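Local coordinates for putative 2-dehydro-3-deoxygalactonokinase (Sinorhizobium meliloti, PDB 3T69), which probably phosphorylates 2-dehydro-3-deoxy-D-galactonate with ATP, a step in the breakdown of galactose by the DeLey-Doudoroff pathway, at residues B[83-88]-B[92-97]; B[112-117]-B[127-132]; B[173-178]-B[238-243]; B[206-211]-B[216-221]. All coordinates share one frame; numbering follows the deposited sequence.

Interaction 1. Residues B[83-88]-B[92-97]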
loop_
_atom_site.group_PDB
_atom_site.type_symbol
_atom_site.label_atom_id
_atom_site.label_comp_id
_atom_site.label_asym_id
_atom_site.label_seq_id
_atom_site.Cartn_x
_atom_site.Cartn_y
_atom_site.Cartn_z
ATOM N N GLY B 83 -7.880 26.427 10.010
ATOM C CA GLY B 83 -8.381 25.409 10.941
ATOM C C GLY B 83 -9.040 24.246 10.252
ATOM O O GLY B 83 -8.675 23.872 9.139
ATOM N N TYR B 84 -10.050 23.699 10.919
ATOM C CA TYR B 84 -10.925 22.735 10.315
ATOM C C TYR B 84 -12.261 23.091 10.905
ATOM O O TYR B 84 -12.348 23.486 12.073
ATOM C CB TYR B 84 -10.627 21.327 10.800
ATOM C CG TYR B 84 -9.426 20.611 10.266
ATOM C CD1 TYR B 84 -8.427 20.148 11.139
ATOM C CD2 TYR B 84 -9.305 20.325 8.900
ATOM C CE1 TYR B 84 -7.297 19.449 10.652
ATOM C CE2 TYR B 84 -8.200 19.630 8.404
ATOM C CZ TYR B 84 -7.199 19.184 9.282
ATOM O OH TYR B 84 -6.119 18.479 8.770
ATOM N N ILE B 85 -13.312 22.933 10.122
ATOM C CA ILE B 85 -14.625 23.085 10.670
ATOM C C ILE B 85 -15.082 21.661 10.751
ATOM O O ILE B 85 -14.874 20.832 9.827
ATOM C CB ILE B 85 -15.583 23.926 9.744
ATOM C CG1 ILE B 85 -15.109 25.369 9.592
ATOM C CG2 ILE B 85 -17.032 23.883 10.257
ATOM C CD1 ILE B 85 -15.734 26.105 8.333
ATOM N N GLU B 86 -15.733 21.364 11.852
ATOM C CA GLU B 86 -16.102 20.012 12.081
ATOM C C GLU B 86 -17.473 19.687 11.441
ATOM O O GLU B 86 -18.301 20.585 11.216
ATOM C CB GLU B 86 -15.913 19.695 13.554
ATOM C CG GLU B 86 -17.033 19.926 14.493
ATOM C CD GLU B 86 -16.767 19.115 15.804
ATOM O OE1 GLU B 86 -16.905 17.843 15.731
ATOM O OE2 GLU B 86 -16.357 19.740 16.850
ATOM N N THR B 87 -17.653 18.426 11.070
ATOM C CA THR B 87 -18.803 17.986 10.338
ATOM C C THR B 87 -19.798 17.454 11.344
ATOM O O THR B 87 -19.426 16.943 12.356
ATOM C CB THR B 87 -18.447 16.821 9.392
ATOM O OG1 THR B 87 -17.902 15.729 10.160
ATOM C CG2 THR B 87 -17.482 17.259 8.342
ATOM N N PRO B 88 -21.086 17.548 11.057
ATOM C CA PRO B 88 -21.663 18.149 9.863
ATOM C C PRO B 88 -21.403 19.649 9.897
ATOM O O PRO B 88 -21.361 20.248 10.972
ATOM C CB PRO B 88 -23.160 17.857 10.002
ATOM C CG PRO B 88 -23.242 16.754 11.090
ATOM C CD PRO B 88 -22.129 17.127 12.016
ATOM N N ALA B 92 -21.611 27.128 3.929
ATOM C CA ALA B 92 -21.613 28.586 4.018
ATOM C C ALA B 92 -20.810 29.130 5.209
ATOM O O ALA B 92 -20.561 30.341 5.281
ATOM C CB ALA B 92 -23.078 29.120 4.043
ATOM N N GLU B 93 -20.401 28.249 6.131
ATOM C CA GLU B 93 -19.577 28.653 7.291
ATOM C C GLU B 93 -18.122 28.873 6.869
ATOM O O GLU B 93 -17.378 29.585 7.543
ATOM C CB GLU B 93 -19.533 27.577 8.365
ATOM C CG GLU B 93 -20.794 27.109 9.115
ATOM C CD GLU B 93 -20.388 26.024 10.206
ATOM O OE1 GLU B 93 -20.951 24.870 10.270
ATOM O OE2 GLU B 93 -19.437 26.345 10.984
ATOM N N ILE B 94 -17.701 28.280 5.758
ATOM C CA ILE B 94 -16.270 28.210 5.428
ATOM C C ILE B 94 -15.574 29.553 5.318
ATOM O O ILE B 94 -14.578 29.766 6.010
ATOM C CB ILE B 94 -15.970 27.350 4.160
ATOM C CG1 ILE B 94 -16.275 25.894 4.405
ATOM C CG2 ILE B 94 -14.514 27.498 3.676
ATOM C CD1 ILE B 94 -16.355 25.118 3.105
ATOM N N ALA B 95 -16.054 30.423 4.419
ATOM C CA ALA B 95 -15.438 31.743 4.149
ATOM C C ALA B 95 -15.273 32.579 5.445
ATOM O O ALA B 95 -14.253 33.216 5.668
ATOM C CB ALA B 95 -16.247 32.475 3.146
ATOM N N GLY B 96 -16.259 32.503 6.324
ATOM C CA GLY B 96 -16.187 33.196 7.606
ATOM C C GLY B 96 -15.074 32.709 8.537
ATOM O O GLY B 96 -14.561 33.478 9.352
ATOM N N ARG B 97 -14.693 31.437 8.420
ATOM C CA ARG B 97 -13.630 30.891 9.253
ATOM C C ARG B 97 -12.191 30.971 8.675
ATOM O O ARG B 97 -11.249 30.385 9.232
ATOM C CB ARG B 97 -14.005 29.476 9.701
ATOM C CG ARG B 97 -14.662 29.449 11.075
ATOM C CD ARG B 97 -16.120 29.692 11.002
ATOM N NE ARG B 97 -16.524 30.970 11.603
ATOM C CZ ARG B 97 -17.663 31.630 11.283
ATOM N NH1 ARG B 97 -18.499 31.150 10.325
ATOM N NH2 ARG B 97 -17.958 32.793 11.902
#
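E93, I94 and R97 close around one side chain, I85, which strand 84-86 sends out toward the turn at 92-97. Starting with E93, the extended chain crosses I85 at a slant and brings its carboxylate beside the branch methyl, with I85 CG2 3.5 Å from E93 OE2. This is a van der Waals contact and no bond. The other oxygen, OE1, accepts a hydrogen bond from the backbone N of A90, which helps to fix the carboxylate beside the isoleucine. One residue on, I94 offers its backbone as well as its side chain: the CD1 tip of I85 lies 3.6 Å from I94 CA and 4.0 Å from I94 CG1. I85 reaches this spot because CG1 stands anti to its carbonyl carbon (chi1 -64°) and the chain then extends to CD1. At R97 it is the root that packs, with R97 CB 4.0 Å from I85 CD1. The rest of the arginine bends away, and R97 NH1 makes a weak hydrogen bond of 3.4 Å back to E93 O. The turn itself is held by R97 N, which bonds to I94 O at 2.9 Å. No hydrogen bond links the two segments, and the contact is van der Waals packing around one isoleucine. Strand 84-86 runs parallel to strand 108-116, from which P112 and L114 also touch I85. The turn lies between strand 89-90, at the edge of the other sheet, and strand 99-101, which pairs antiparallel with 108-116.

Interaction 2. Residues B[112-117]-B[127-132]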
loop_
_atom_site.group_PDB
_atom_site.type_symbol
_atom_site.label_atom_id
_atom_site.label_comp_id
_atom_site.label_asym_id
_atom_site.label_seq_id
_atom_site.Cartn_x
_atom_site.Cartn_y
_atom_site.Cartn_z
ATOM N N PRO B 112 -10.283 27.183 5.858
ATOM C CA PRO B 112 -10.096 25.991 6.650
ATOM C C PRO B 112 -10.436 24.719 5.843
ATOM O O PRO B 112 -11.001 24.815 4.740
ATOM C CB PRO B 112 -11.119 26.201 7.756
ATOM C CG PRO B 112 -12.188 27.022 7.065
ATOM C CD PRO B 112 -11.367 28.011 6.401
ATOM N N GLY B 113 -10.102 23.547 6.405
ATOM C CA GLY B 113 -10.611 22.291 5.869
ATOM C C GLY B 113 -11.815 21.815 6.666
ATOM O O GLY B 113 -12.319 22.548 7.496
ATOM N N LEU B 114 -12.267 20.592 6.410
ATOM C CA LEU B 114 -13.222 19.923 7.279
ATOM C C LEU B 114 -12.631 18.724 8.070
ATOM O O LEU B 114 -11.803 17.991 7.579
ATOM C CB LEU B 114 -14.452 19.473 6.478
ATOM C CG LEU B 114 -15.189 20.508 5.614
ATOM C CD1 LEU B 114 -16.334 19.874 4.858
ATOM C CD2 LEU B 114 -15.748 21.630 6.427
ATOM N N ALA B 115 -13.081 18.527 9.293
ATOM C CA ALA B 115 -12.684 17.373 10.059
ATOM C C ALA B 115 -13.905 16.593 10.522
ATOM O O ALA B 115 -14.885 17.180 10.989
ATOM C CB ALA B 115 -11.850 17.779 11.260
ATOM N N GLN B 116 -13.818 15.273 10.384
ATOM C CA GLN B 116 -14.743 14.376 10.993
ATOM C C GLN B 116 -14.069 13.881 12.269
ATOM O O GLN B 116 -13.063 13.191 12.223
ATOM C CB GLN B 116 -15.069 13.250 10.018
ATOM C CG GLN B 116 -16.335 12.479 10.374
ATOM C CD GLN B 116 -16.695 11.409 9.337
ATOM O OE1 GLN B 116 -17.784 11.446 8.762
ATOM N NE2 GLN B 116 -15.775 10.442 9.100
ATOM N N ARG B 117 -14.592 14.289 13.415
ATOM C CA ARG B 117 -13.942 14.021 14.708
ATOM C C ARG B 117 -14.255 12.654 15.356
ATOM O O ARG B 117 -13.576 12.233 16.275
ATOM C CB ARG B 117 -14.207 15.170 15.686
ATOM C CG ARG B 117 -13.397 16.409 15.348
ATOM C CD ARG B 117 -13.277 17.431 16.498
ATOM N NE ARG B 117 -11.919 17.992 16.511
ATOM C CZ ARG B 117 -10.942 17.547 17.302
ATOM N NH1 ARG B 117 -11.188 16.563 18.194
ATOM N NH2 ARG B 117 -9.720 18.086 17.207
ATOM N N GLY B 127 -9.238 21.272 1.174
ATOM C CA GLY B 127 -9.302 21.724 -0.248
ATOM C C GLY B 127 -10.521 21.279 -1.065
ATOM O O GLY B 127 -11.071 22.018 -1.916
ATOM N N GLU B 128 -10.927 20.041 -0.838
ATOM C CA GLU B 128 -12.129 19.452 -1.395
ATOM C C GLU B 128 -13.349 20.116 -0.794
ATOM O O GLU B 128 -14.467 19.999 -1.341
ATOM C CB GLU B 128 -12.155 17.931 -1.084
ATOM C CG GLU B 128 -11.073 17.037 -1.784
ATOM C CD GLU B 128 -9.752 16.971 -1.060
ATOM O OE1 GLU B 128 -9.669 17.479 0.080
ATOM O OE2 GLU B 128 -8.772 16.416 -1.614
ATOM N N GLU B 129 -13.195 20.787 0.347
ATOM C CA GLU B 129 -14.381 21.475 0.881
ATOM C C GLU B 129 -14.670 22.699 0.007
ATOM O O GLU B 129 -15.791 23.113 -0.092
ATOM C CB GLU B 129 -14.286 21.867 2.374
ATOM C CG GLU B 129 -13.463 23.098 2.654
ATOM C CD GLU B 129 -12.039 22.848 2.266
ATOM O OE1 GLU B 129 -11.586 21.718 2.554
ATOM O OE2 GLU B 129 -11.387 23.726 1.668
ATOM N N THR B 130 -13.655 23.264 -0.619
ATOM C CA THR B 130 -13.873 24.386 -1.486
ATOM C C THR B 130 -14.459 24.004 -2.866
ATOM O O THR B 130 -15.258 24.760 -3.433
ATOM C CB THR B 130 -12.612 25.215 -1.617
ATOM O OG1 THR B 130 -12.277 25.705 -0.307
ATOM C CG2 THR B 130 -12.858 26.387 -2.557
ATOM N N GLN B 131 -14.108 22.816 -3.364
ATOM C CA GLN B 131 -14.783 22.285 -4.530
ATOM C C GLN B 131 -16.205 21.948 -4.130
ATOM O O GLN B 131 -17.095 21.924 -4.951
ATOM C CB GLN B 131 -14.047 21.079 -5.107
ATOM C CG GLN B 131 -12.521 21.288 -5.250
ATOM C CD GLN B 131 -11.790 20.057 -5.802
ATOM O OE1 GLN B 131 -11.659 19.031 -5.138
ATOM N NE2 GLN B 131 -11.308 20.171 -7.026
ATOM N N LEU B 132 -16.456 21.712 -2.870
ATOM C CA LEU B 132 -17.844 21.432 -2.511
ATOM C C LEU B 132 -18.646 22.696 -2.269
ATOM O O LEU B 132 -19.881 22.710 -2.408
ATOM C CB LEU B 132 -17.938 20.519 -1.297
ATOM C CG LEU B 132 -17.559 19.056 -1.480
ATOM C CD1 LEU B 132 -17.373 18.421 -0.107
ATOM C CD2 LEU B 132 -18.610 18.313 -2.279
#
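P112, G113 and L114 meet E129 where strand 108-116 passes the start of helix 128-139, a packing of strand on helix start inside the ASKHA-type kinase fold to which this family is assigned. Between them the chain turns back through strand 123-125, antiparallel to 108-116, and G127 then takes the N-cap position. At P112 the meeting partner is polar: P112 O lies 3.3 Å from E129 OE2, but both are acceptors and no bond joins them. G113 comes next and lays its alpha carbon against the same carboxylate, G113 CA being 3.5 Å from E129 OE1. With L114 the contact turns apolar, as L114 CG packs at 3.6 Å on E129 CB, and L114 CD1 also borders that carbon. The strand thus covers the glutamate from its root to its head. E129 folds its head back because CG sits between the backbone N and the carbonyl carbon (chi1 78°) and the chain bends again at chi2. That fold lets the buried carboxylate find its donors within its own segment. G127 N gives a nearly straight hydrogen bond of 2.8 Å (171°) to the syn lone pair of E129 OE1. On the other oxygen, T130 OG1 donates to E129 OE2 at 2.9 Å, arriving on the anti side and 27° out of the carboxylate plane.

Interaction 3. Residues B[173-178]-B[238-243]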
loop_
_atom_site.group_PDB
_atom_site.type_symbol
_atom_site.label_atom_id
_atom_site.label_comp_id
_atom_site.label_asym_id
_atom_site.label_seq_id
_atom_site.Cartn_x
_atom_site.Cartn_y
_atom_site.Cartn_z
ATOM N N GLU B 173 -2.082 7.843 -3.478
ATOM C CA GLU B 173 -0.774 7.780 -2.806
ATOM C C GLU B 173 -0.271 6.330 -2.702
ATOM O O GLU B 173 0.950 6.069 -2.823
ATOM C CB GLU B 173 -0.838 8.446 -1.411
ATOM C CG GLU B 173 0.521 8.677 -0.752
ATOM C CD GLU B 173 0.463 9.470 0.569
ATOM O OE1 GLU B 173 -0.639 9.536 1.192
ATOM O OE2 GLU B 173 1.525 10.014 0.983
ATOM N N LEU B 174 -1.196 5.394 -2.493
ATOM C CA LEU B 174 -0.859 3.984 -2.549
ATOM C C LEU B 174 -0.435 3.595 -3.950
ATOM O O LEU B 174 0.574 2.914 -4.119
ATOM C CB LEU B 174 -1.994 3.086 -2.053
ATOM C CG LEU B 174 -2.305 3.147 -0.546
ATOM C CD1 LEU B 174 -3.501 2.313 -0.134
ATOM C CD2 LEU B 174 -1.072 2.786 0.314
ATOM N N PHE B 175 -1.153 4.046 -4.969
ATOM C CA PHE B 175 -0.724 3.698 -6.323
ATOM C C PHE B 175 0.714 4.139 -6.549
ATOM O O PHE B 175 1.559 3.332 -6.926
ATOM C CB PHE B 175 -1.673 4.234 -7.417
ATOM C CG PHE B 175 -1.189 3.941 -8.813
ATOM C CD1 PHE B 175 -0.336 4.839 -9.472
ATOM C CD2 PHE B 175 -1.564 2.767 -9.458
ATOM C CE1 PHE B 175 0.135 4.578 -10.766
ATOM C CE2 PHE B 175 -1.114 2.489 -10.740
ATOM C CZ PHE B 175 -0.247 3.391 -11.405
ATOM N N ASP B 176 0.994 5.404 -6.238
ATOM C CA ASP B 176 2.348 5.937 -6.402
ATOM C C ASP B 176 3.408 5.207 -5.624
ATOM O O ASP B 176 4.445 4.824 -6.197
ATOM C CB ASP B 176 2.404 7.457 -6.217
ATOM C CG ASP B 176 1.852 8.177 -7.447
ATOM O OD1 ASP B 176 0.690 8.650 -7.406
ATOM O OD2 ASP B 176 2.546 8.180 -8.499
ATOM N N THR B 177 3.187 4.975 -4.334
ATOM C CA THR B 177 4.305 4.399 -3.604
ATOM C C THR B 177 4.481 2.918 -3.916
ATOM O O THR B 177 5.590 2.414 -3.888
ATOM C CB THR B 177 4.297 4.722 -2.138
ATOM O OG1 THR B 177 3.135 4.148 -1.548
ATOM C CG2 THR B 177 4.246 6.256 -2.008
ATOM N N ILE B 178 3.382 2.249 -4.254
ATOM C CA ILE B 178 3.468 0.863 -4.641
ATOM C C ILE B 178 4.188 0.790 -5.984
ATOM O O ILE B 178 5.116 -0.017 -6.115
ATOM C CB ILE B 178 2.112 0.178 -4.691
ATOM C CG1 ILE B 178 1.502 0.163 -3.303
ATOM C CG2 ILE B 178 2.251 -1.246 -5.219
ATOM C CD1 ILE B 178 0.210 -0.573 -3.235
ATOM N N ALA B 238 -2.316 -1.339 -15.059
ATOM C CA ALA B 238 -3.749 -1.269 -15.096
ATOM C C ALA B 238 -4.329 -2.085 -13.977
ATOM O O ALA B 238 -5.218 -1.621 -13.266
ATOM C CB ALA B 238 -4.266 -1.783 -16.451
ATOM N N GLN B 239 -3.852 -3.324 -13.870
ATOM C CA GLN B 239 -4.185 -4.257 -12.782
ATOM C C GLN B 239 -3.947 -3.581 -11.420
ATOM O O GLN B 239 -4.850 -3.527 -10.551
ATOM C CB GLN B 239 -3.264 -5.448 -12.899
ATOM C CG GLN B 239 -3.875 -6.766 -12.574
ATOM C CD GLN B 239 -2.920 -7.908 -12.919
ATOM O OE1 GLN B 239 -2.059 -7.771 -13.815
ATOM N NE2 GLN B 239 -3.086 -9.056 -12.232
ATOM N N LEU B 240 -2.741 -3.029 -11.264
ATOM C CA LEU B 240 -2.432 -2.237 -10.092
ATOM C C LEU B 240 -3.451 -1.132 -9.812
ATOM O O LEU B 240 -3.976 -1.045 -8.682
ATOM C CB LEU B 240 -1.034 -1.629 -10.164
ATOM C CG LEU B 240 -0.654 -0.794 -8.934
ATOM C CD1 LEU B 240 -0.739 -1.598 -7.661
ATOM C CD2 LEU B 240 0.771 -0.333 -9.071
ATOM N N SER B 241 -3.715 -0.281 -10.810
ATOM C CA SER B 241 -4.608 0.814 -10.591
ATOM C C SER B 241 -5.978 0.246 -10.310
ATOM O O SER B 241 -6.660 0.654 -9.351
ATOM C CB SER B 241 -4.654 1.709 -11.806
ATOM O OG SER B 241 -5.583 2.751 -11.555
ATOM N N GLY B 242 -6.361 -0.741 -11.108
ATOM C CA GLY B 242 -7.650 -1.307 -10.983
ATOM C C GLY B 242 -7.907 -1.902 -9.635
ATOM O O GLY B 242 -9.045 -1.788 -9.105
ATOM N N THR B 243 -6.883 -2.544 -9.055
ATOM C CA THR B 243 -7.059 -3.233 -7.762
ATOM C C THR B 243 -7.372 -2.241 -6.662
ATOM O O THR B 243 -8.353 -2.396 -5.871
ATOM C CB THR B 243 -5.793 -4.079 -7.357
ATOM O OG1 THR B 243 -5.528 -5.086 -8.361
ATOM C CG2 THR B 243 -6.004 -4.728 -6.006
#
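F175 and I178, one turn apart on helix 171-181, pack on L240 and S241 of helix 233-252. This is a helix pair in the helical side of the kinase: the two short segments run roughly antiparallel, at 148°, with their axes 10.0 Å apart at closest approach. The phenyl ring does most of the work for the first helix. With CG anti to the backbone N (chi1 177°), F175 reaches across to the partner helix, and its CD2-CE2 side meets the leucine obliquely, F175 CD2 lying 3.7 Å from L240 CG. The same side of the ring also touches S241, where F175 CE2 is 3.8 Å from S241 CB. L240 is likewise thrown out from its helix, CG anti to N at chi1 -179°, and its fork splits the task between two partners. L240 CD2 borders the ring, 3.8 Å from F175 CE2, whereas L240 CD1 turns to the isoleucine and stops 3.9 Å from I178 CG2. Replacing L240 with an alanine would probably rob the CD2-CE2 side of the F175 ring and I178 CG2 of the leucine fork they share, opening a gap between the helices. L240 also touches L219 of helix 215-228, and I178 packs on L174 of the second subunit, so the pair lies close to the dimer interface. One turn further along helix 233-252, the hydroxyl of T243 is satisfied by its own helix: T243 OG1 donates to Q239 O at 2.8 Å, from above the carbonyl plane, while T243 N bonds to the same oxygen.

Interaction 4. Residues B[206-211]-B[216-221]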
loop_
_atom_site.group_PDB
_atom_site.type_symbol
_atom_site.label_atom_id
_atom_site.label_comp_id
_atom_site.label_asym_id
_atom_site.label_seq_id
_atom_site.Cartn_x
_atom_site.Cartn_y
_atom_site.Cartn_z
ATOM N N SER B 206 -13.170 -5.219 -10.861
ATOM C CA SER B 206 -14.262 -6.103 -10.501
ATOM C C SER B 206 -13.799 -7.194 -9.504
ATOM O O SER B 206 -14.432 -7.396 -8.466
ATOM C CB SER B 206 -14.928 -6.687 -11.762
ATOM O OG SER B 206 -15.349 -5.638 -12.647
ATOM N N ARG B 207 -12.692 -7.880 -9.772
ATOM C CA ARG B 207 -12.343 -8.958 -8.842
ATOM C C ARG B 207 -12.032 -8.395 -7.462
ATOM O O ARG B 207 -12.388 -9.007 -6.446
ATOM C CB ARG B 207 -11.267 -9.940 -9.359
ATOM C CG ARG B 207 -10.074 -9.327 -10.102
ATOM C CD ARG B 207 -9.211 -10.430 -10.692
ATOM N NE ARG B 207 -9.217 -11.653 -9.861
ATOM C CZ ARG B 207 -8.386 -12.681 -10.035
ATOM N NH1 ARG B 207 -7.455 -12.640 -10.984
ATOM N NH2 ARG B 207 -8.466 -13.743 -9.253
ATOM N N THR B 208 -11.447 -7.199 -7.423
ATOM C CA THR B 208 -11.225 -6.536 -6.121
ATOM C C THR B 208 -12.503 -5.992 -5.445
ATOM O O THR B 208 -12.658 -6.191 -4.234
ATOM C CB THR B 208 -10.130 -5.498 -6.178
ATOM O OG1 THR B 208 -9.094 -5.967 -7.054
ATOM C CG2 THR B 208 -9.554 -5.303 -4.839
ATOM N N ARG B 209 -13.418 -5.359 -6.208
ATOM C CA ARG B 209 -14.682 -4.853 -5.644
ATOM C C ARG B 209 -15.514 -6.013 -5.075
ATOM O O ARG B 209 -16.153 -5.883 -4.021
ATOM C CB ARG B 209 -15.462 -3.946 -6.659
ATOM C CG ARG B 209 -16.861 -3.397 -6.219
ATOM C CD ARG B 209 -17.875 -4.516 -6.296
ATOM N NE ARG B 209 -19.267 -4.135 -6.370
ATOM C CZ ARG B 209 -20.025 -3.756 -5.340
ATOM N NH1 ARG B 209 -19.518 -3.652 -4.102
ATOM N NH2 ARG B 209 -21.316 -3.446 -5.568
ATOM N N GLU B 210 -15.454 -7.150 -5.765
ATOM C CA GLU B 210 -16.075 -8.411 -5.311
ATOM C C GLU B 210 -15.348 -9.142 -4.140
ATOM O O GLU B 210 -16.001 -9.785 -3.307
ATOM C CB GLU B 210 -16.226 -9.381 -6.498
ATOM C CG GLU B 210 -17.131 -8.872 -7.673
ATOM C CD GLU B 210 -17.052 -9.780 -8.938
ATOM O OE1 GLU B 210 -16.263 -10.770 -8.967
ATOM O OE2 GLU B 210 -17.783 -9.511 -9.919
ATOM N N ASN B 211 -14.010 -9.054 -4.076
ATOM C CA ASN B 211 -13.248 -9.716 -3.006
ATOM C C ASN B 211 -12.274 -8.797 -2.242
ATOM O O ASN B 211 -11.078 -9.037 -2.230
ATOM C CB ASN B 211 -12.472 -10.872 -3.580
ATOM C CG ASN B 211 -13.352 -11.843 -4.315
ATOM O OD1 ASN B 211 -14.128 -12.571 -3.690
ATOM N ND2 ASN B 211 -13.233 -11.876 -5.664
ATOM N N THR B 216 -4.333 -7.688 -0.890
ATOM C CA THR B 216 -2.855 -7.701 -0.793
ATOM C C THR B 216 -2.259 -8.991 -1.371
ATOM O O THR B 216 -1.051 -9.098 -1.619
ATOM C CB THR B 216 -2.381 -7.473 0.635
ATOM O OG1 THR B 216 -3.008 -8.441 1.476
ATOM C CG2 THR B 216 -2.786 -6.020 1.130
ATOM N N ASN B 217 -3.129 -9.960 -1.614
ATOM C CA ASN B 217 -2.785 -11.064 -2.463
ATOM C C ASN B 217 -2.857 -10.640 -3.937
ATOM O O ASN B 217 -1.881 -10.787 -4.696
ATOM C CB ASN B 217 -3.691 -12.248 -2.180
ATOM C CG ASN B 217 -3.612 -13.304 -3.243
ATOM O OD1 ASN B 217 -2.575 -13.924 -3.457
ATOM N ND2 ASN B 217 -4.694 -13.500 -3.932
ATOM N N LEU B 218 -4.007 -10.074 -4.320
ATOM C CA LEU B 218 -4.194 -9.563 -5.711
ATOM C C LEU B 218 -3.039 -8.685 -6.146
ATOM O O LEU B 218 -2.508 -8.875 -7.243
ATOM C CB LEU B 218 -5.520 -8.837 -5.874
ATOM C CG LEU B 218 -6.715 -9.807 -5.692
ATOM C CD1 LEU B 218 -8.052 -9.111 -5.345
ATOM C CD2 LEU B 218 -6.866 -10.750 -6.884
ATOM N N LEU B 219 -2.586 -7.803 -5.256
ATOM C CA LEU B 219 -1.436 -6.964 -5.571
ATOM C C LEU B 219 -0.180 -7.790 -5.828
ATOM O O LEU B 219 0.589 -7.486 -6.746
ATOM C CB LEU B 219 -1.175 -5.955 -4.462
ATOM C CG LEU B 219 -2.261 -4.892 -4.232
ATOM C CD1 LEU B 219 -2.054 -4.132 -2.930
ATOM C CD2 LEU B 219 -2.282 -3.932 -5.390
ATOM N N PHE B 220 0.017 -8.869 -5.065
ATOM C CA PHE B 220 1.197 -9.640 -5.309
ATOM C C PHE B 220 1.141 -10.311 -6.669
ATOM O O PHE B 220 2.148 -10.388 -7.365
ATOM C CB PHE B 220 1.506 -10.638 -4.195
ATOM C CG PHE B 220 2.786 -11.385 -4.436
ATOM C CD1 PHE B 220 3.992 -10.732 -4.345
ATOM C CD2 PHE B 220 2.768 -12.716 -4.855
ATOM C CE1 PHE B 220 5.212 -11.396 -4.604
ATOM C CE2 PHE B 220 3.956 -13.390 -5.091
ATOM C CZ PHE B 220 5.194 -12.716 -4.973
ATOM N N SER B 221 -0.042 -10.690 -7.074
ATOM C CA SER B 221 -0.271 -11.350 -8.325
ATOM C C SER B 221 0.140 -10.539 -9.521
ATOM O O SER B 221 0.477 -11.086 -10.518
ATOM C CB SER B 221 -1.707 -11.804 -8.420
ATOM O OG SER B 221 -1.854 -13.023 -7.731
#
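R207 O is gripped twice by N211, the first residue beyond helix 199-210: N211 N bonds to it at 2.9 Å, and the side-chain amide follows with N211 ND2 3.1 Å away. ND2 comes in on a lone pair, in the carbonyl plane, although the oxygen lies 28° out of the plane of the amide itself. This pair of hydrogen bonds to one carbonyl ties down the last turn beside L218 of helix 215-228, and N211 O lies 4.3 Å from L218 CD1. The two helices follow each other in the chain through a short connection and lean back on one another as a helical hairpin, with L218 packed between them. Its fork spreads over two residues. L218 CD2 sits over one face of the R207 guanidinium, offset toward the rim and 3.9 Å from R207 NE. In R207 a first torsion that sets CG between N and the carbonyl carbon (chi1 42°), and a bend at chi3, bring that flat group over the leucine. Its NH2 is used across the dimer, donating to R120 O of the second subunit. The other methyl, L218 CD1, passes alongside T208, 3.7 Å from T208 OG1 and close to T208 CG2. With an alanine in place of L218, the guanidinium face would probably lose its apolar cover and T208 one of its apolar neighbours, leaving the two helices less closely joined there. The hydroxyl of T208 turns to its own helix, hydrogen-bonding to A204 O.

How the interactions relate
The four contacts form two clusters. Interactions 1 and 2, whose centres are 8 Å apart, share one sheet: strands 84-86 and 108-116 are neighbours in it, joined by backbone bonds, and I94 packs on E129. Interactions 3 and 4, with centres 12 Å apart, belong to the helical side, where T243 packs on T208 and L240 on L219. Between the clusters, centres lie about 25 to 38 Å apart with no touch. Along the chain 1 precedes 2, and both precede 3, whose two segments bracket interaction 4. All four have a residue touching the second subunit, so sheet and helices both contribute to the dimer.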